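Local coordinates for methyltransferase (Thermus thermophilus, PDB 1WS6), which probably transfers methyl groups from S-adenosylmethionine to a substrate not identified here, using a Rossmann-like methyltransferase fold, at residues 97-100 / 101-105; 75-78 / 79-83. All coordinates share one frame; numbering follows the deposited sequence.

Contact 1 of 2, residues 97-100 / 101-105; sequences VEVF and LPEAK
The F100 ring carries the CB of A104 over one face, one helical turn on: the methyl stands 3.9 Å from the ring centroid and 22° off the ring normal, a CH-pi contact displaced toward the CE2 and CZ rim. With CG anti to the backbone N (chi1 173°), the phenyl leans along the helix toward that methyl. The L101 side chain crosses the ring's at about a right angle, its CD2 3.9 Å from F100 CD2. L101 is also the apolar partner of V97, whose CG1 lies 3.9 Å from L101 CG. These side chains belong to helix 97-106, which links strand 91-93 at one edge of the mixed sheet to strand 111-116 on the far side of strands 65-69 and 44-48, the point where the chain crosses over in a Rossmann-like methyltransferase. V97 and F100 face the sheet, F100 packing on L46, V69 and L95, while L101 and A104 meet L136. Cutting F100 back to alanine is likely to open a gap between the helix and the sheet at L46 and V69 and to leave the A104 methyl without its aromatic partner. Backbone bonds hold the turns together: L101 N to V97 O at 3.1 Å and A104 N to F100 O at 2.6 Å. Between them P102 has no N-H to offer E98 O; its CD sits 3.3 Å from that oxygen instead, and the helix kinks there. The following bond, E103 N to V99 O at 3.4 Å, is weak. On this outer side V99 and E103 run side by side, pointing the same way.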
loop_
_atom_site.group_PDB
_atom_site.type_symbol
_atom_site.label_atom_id
_atom_site.label_comp_id
_atom_site.label_asym_id
_atom_site.label_seq_id
_atom_site.Cartn_x
_atom_site.Cartn_y
_atom_site.Cartn_z
ATOM N N VAL A 97 2.964 12.393 -1.172
ATOM C CA VAL A 97 1.905 11.821 -1.985
ATOM C C VAL A 97 1.152 12.896 -2.768
ATOM O O VAL A 97 0.703 12.656 -3.890
ATOM C CB VAL A 97 0.921 11.050 -1.095
ATOM C CG1 VAL A 97 -0.216 10.479 -1.925
ATOM C CG2 VAL A 97 1.677 9.951 -0.357
ATOM N N GLU A 98 1.027 14.079 -2.170
ATOM C CA GLU A 98 0.319 15.195 -2.791
ATOM C C GLU A 98 1.030 15.728 -4.041
ATOM O O GLU A 98 0.443 16.468 -4.836
ATOM C CB GLU A 98 0.134 16.317 -1.765
ATOM C CG GLU A 98 1.438 16.766 -1.096
ATOM C CD GLU A 98 1.262 17.998 -0.217
ATOM O OE1 GLU A 98 0.653 17.892 0.872
ATOM O OE2 GLU A 98 1.732 19.081 -0.627
ATOM N N VAL A 99 2.299 15.371 -4.207
ATOM C CA VAL A 99 3.043 15.807 -5.380
ATOM C C VAL A 99 3.029 14.664 -6.387
ATOM O O VAL A 99 2.850 14.874 -7.584
ATOM C CB VAL A 99 4.522 16.152 -5.052
ATOM C CG1 VAL A 99 5.283 16.444 -6.351
ATOM C CG2 VAL A 99 4.595 17.349 -4.114
ATOM N N PHE A 100 3.195 13.448 -5.882
ATOM C CA PHE A 100 3.221 12.260 -6.731
ATOM C C PHE A 100 1.959 12.034 -7.560
ATOM O O PHE A 100 2.038 11.816 -8.768
ATOM C CB PHE A 100 3.472 10.999 -5.896
ATOM C CG PHE A 100 3.339 9.727 -6.680
ATOM C CD1 PHE A 100 4.398 9.247 -7.440
ATOM C CD2 PHE A 100 2.145 9.020 -6.680
ATOM C CE1 PHE A 100 4.269 8.087 -8.185
ATOM C CE2 PHE A 100 2.003 7.862 -7.421
ATOM C CZ PHE A 100 3.067 7.390 -8.177
ATOM N N LEU A 101 0.801 12.057 -6.911
ATOM C CA LEU A 101 -0.454 11.825 -7.612
ATOM C C LEU A 101 -0.617 12.671 -8.876
ATOM O O LEU A 101 -0.836 12.133 -9.961
ATOM C CB LEU A 101 -1.640 12.052 -6.671
ATOM C CG LEU A 101 -1.685 11.108 -5.465
ATOM C CD1 LEU A 101 -2.960 11.371 -4.663
ATOM C CD2 LEU A 101 -1.627 9.652 -5.937
ATOM N N PRO A 102 -0.506 14.004 -8.754
ATOM C CA PRO A 102 -0.654 14.869 -9.927
ATOM C C PRO A 102 0.302 14.450 -11.030
ATOM O O PRO A 102 -0.099 14.236 -12.170
ATOM C CB PRO A 102 -0.317 16.258 -9.388
ATOM C CG PRO A 102 -0.656 16.165 -7.938
ATOM C CD PRO A 102 -0.168 14.793 -7.556
ATOM N N GLU A 103 1.572 14.323 -10.679
ATOM C CA GLU A 103 2.582 13.945 -11.655
ATOM C C GLU A 103 2.376 12.554 -12.242
ATOM O O GLU A 103 2.573 12.344 -13.439
ATOM C CB GLU A 103 3.970 14.065 -11.025
ATOM C CG GLU A 103 4.373 15.515 -10.804
ATOM C CD GLU A 103 5.651 15.678 -10.012
ATOM O OE1 GLU A 103 6.548 14.806 -10.098
ATOM O OE2 GLU A 103 5.756 16.698 -9.311
ATOM N N ALA A 104 1.972 11.604 -11.407
ATOM C CA ALA A 104 1.752 10.253 -11.888
ATOM C C ALA A 104 0.690 10.289 -12.976
ATOM O O ALA A 104 0.839 9.649 -14.020
ATOM C CB ALA A 104 1.310 9.348 -10.751
ATOM N N LYS A 105 -0.376 11.045 -12.733
ATOM C CA LYS A 105 -1.448 11.148 -13.707
ATOM C C LYS A 105 -0.916 11.676 -15.049
ATOM O O LYS A 105 -1.107 11.051 -16.095
ATOM C CB LYS A 105 -2.564 12.061 -13.182
ATOM C CG LYS A 105 -3.920 11.778 -13.815
ATOM C CD LYS A 105 -4.975 12.834 -13.472
ATOM C CE LYS A 105 -5.302 12.901 -11.981
ATOM N NZ LYS A 105 -4.181 13.396 -11.125
#

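Contact 2 of 2, residues 75-78 / 79-83; sequences AVRL and LKENV
V76 and K80 lie side by side, one turn apart, and point the same way: V76 CG1 rests against K80 CE at 3.6 Å, so the lysine's aliphatic chain borders the valine. K80 has its CG anti to the carbonyl carbon (chi1 -65°) and is extended from there on, which carries the CE methylene back along the helix to the valine. Its CG also passes V76 O at 3.3 Å. Toward the outer side R77 and E81 bring opposite charges near each other, yet R77 NE and E81 OE1 are 4.6 Å apart, beyond a salt bridge, and any attraction is probably mild; E81 OE2 has a long, weak ion pair with K15 NZ. Beneath the side chains four successive i to i+4 backbone bonds fix the spacing, from 2.7 Å for L79 N to A75 O up to 3.1 Å for E81 N to R77 O, with K80 N to V76 O and N82 N to L78 O in between. The N82 amide, buried, folds back beside L78 O, but its hydrogen bonds go elsewhere: OD1 accepts from K15 N and ND2 donates to S52 O, so both ends are satisfied and the rotation of the amide is fixed. Further out, L79 and K80 pack on V92 of strand 91-93, L78 meets P17, and A75 and V76 touch E70, just after strand 65-69. Strand 65-69, helix 73-86 and strand 91-93 form a beta-alpha-beta unit. Through N82 the helix also grips the glycine-rich segment around S52, a loop that, as in class I methyltransferases, probably helps to hold S-adenosylmethionine in a Rossmann-like fold.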
loop_
_atom_site.group_PDB
_atom_site.type_symbol
_atom_site.label_atom_id
_atom_site.label_comp_id
_atom_site.label_asym_id
_atom_site.label_seq_id
_atom_site.Cartn_x
_atom_site.Cartn_y
_atom_site.Cartn_z
ATOM N N ALA A 75 12.283 7.019 6.669
ATOM C CA ALA A 75 11.539 5.860 6.211
ATOM C C ALA A 75 12.084 5.405 4.867
ATOM O O ALA A 75 12.234 4.208 4.628
ATOM C CB ALA A 75 10.056 6.202 6.087
ATOM N N VAL A 76 12.385 6.357 3.991
ATOM C CA VAL A 76 12.905 6.013 2.675
ATOM C C VAL A 76 14.229 5.269 2.802
ATOM O O VAL A 76 14.506 4.334 2.052
ATOM C CB VAL A 76 13.109 7.264 1.798
ATOM C CG1 VAL A 76 13.816 6.888 0.506
ATOM C CG2 VAL A 76 11.764 7.893 1.484
ATOM N N ARG A 77 15.041 5.694 3.759
ATOM C CA ARG A 77 16.330 5.071 3.996
ATOM C C ARG A 77 16.064 3.616 4.348
ATOM O O ARG A 77 16.647 2.716 3.761
ATOM C CB ARG A 77 17.041 5.785 5.145
ATOM C CG ARG A 77 18.467 5.338 5.390
ATOM C CD ARG A 77 19.150 6.246 6.412
ATOM N NE ARG A 77 20.587 5.985 6.483
ATOM C CZ ARG A 77 21.469 6.766 7.109
ATOM N NH1 ARG A 77 21.069 7.872 7.729
ATOM N NH2 ARG A 77 22.761 6.447 7.103
ATOM N N LEU A 78 15.170 3.389 5.304
ATOM C CA LEU A 78 14.825 2.034 5.708
ATOM C C LEU A 78 14.166 1.257 4.573
ATOM O O LEU A 78 14.370 0.050 4.426
ATOM C CB LEU A 78 13.883 2.061 6.904
ATOM C CG LEU A 78 14.516 2.558 8.200
ATOM C CD1 LEU A 78 13.560 2.316 9.350
ATOM C CD2 LEU A 78 15.836 1.831 8.439
ATOM N N LEU A 79 13.369 1.962 3.777
ATOM C CA LEU A 79 12.662 1.355 2.659
ATOM C C LEU A 79 13.655 0.735 1.679
ATOM O O LEU A 79 13.479 -0.390 1.220
ATOM C CB LEU A 79 11.832 2.417 1.944
ATOM C CG LEU A 79 10.554 1.971 1.244
ATOM C CD1 LEU A 79 10.227 2.979 0.164
ATOM C CD2 LEU A 79 10.730 0.608 0.630
ATOM N N LYS A 80 14.701 1.487 1.362
ATOM C CA LYS A 80 15.716 1.028 0.435
ATOM C C LYS A 80 16.506 -0.125 1.024
ATOM O O LYS A 80 16.872 -1.067 0.312
ATOM C CB LYS A 80 16.632 2.189 0.057
ATOM C CG LYS A 80 15.893 3.272 -0.713
ATOM C CD LYS A 80 16.815 4.376 -1.196
ATOM C CE LYS A 80 16.032 5.418 -1.994
ATOM N NZ LYS A 80 16.884 6.535 -2.483
ATOM N N GLU A 81 16.769 -0.055 2.322
ATOM C CA GLU A 81 17.488 -1.133 2.973
ATOM C C GLU A 81 16.623 -2.383 2.873
ATOM O O GLU A 81 17.133 -3.481 2.655
ATOM C CB GLU A 81 17.753 -0.821 4.453
ATOM C CG GLU A 81 18.635 0.395 4.696
ATOM C CD GLU A 81 19.204 0.433 6.110
ATOM O OE1 GLU A 81 19.816 1.462 6.485
ATOM O OE2 GLU A 81 19.050 -0.573 6.844
ATOM N N ASN A 82 15.311 -2.212 3.021
ATOM C CA ASN A 82 14.408 -3.344 2.961
ATOM C C ASN A 82 14.276 -3.923 1.562
ATOM O O ASN A 82 14.120 -5.131 1.409
ATOM C CB ASN A 82 13.033 -2.973 3.532
ATOM C CG ASN A 82 13.050 -2.850 5.051
ATOM O OD1 ASN A 82 13.800 -3.549 5.722
ATOM N ND2 ASN A 82 12.210 -1.971 5.597
ATOM N N VAL A 83 14.341 -3.064 0.548
ATOM C CA VAL A 83 14.259 -3.511 -0.833
ATOM C C VAL A 83 15.479 -4.400 -1.062
ATOM O O VAL A 83 15.411 -5.402 -1.778
ATOM C CB VAL A 83 14.264 -2.294 -1.816
ATOM C CG1 VAL A 83 14.670 -2.730 -3.225
ATOM C CG2 VAL A 83 12.873 -1.664 -1.868
#

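In the fold
Both contacts are i to i+4 packing within single helices, and both are partly buried, with an inner side against the mixed sheet and an outer one that carries charged residues in solvent. Contact 2 lies on helix 73-86, contact 1 on helix 97-106, which follows it in the chain after strand 91-93; their centres are 21 Å apart and they do not touch. Strand 65-69 ties the two together, since V69 packs under contact 1 and the same strand leads into the helix of contact 2. Contact 1 has an aromatic CH-pi contact and a proline kink, whereas contact 2 has unbroken helical bonding and a buried amide bonded to other loops.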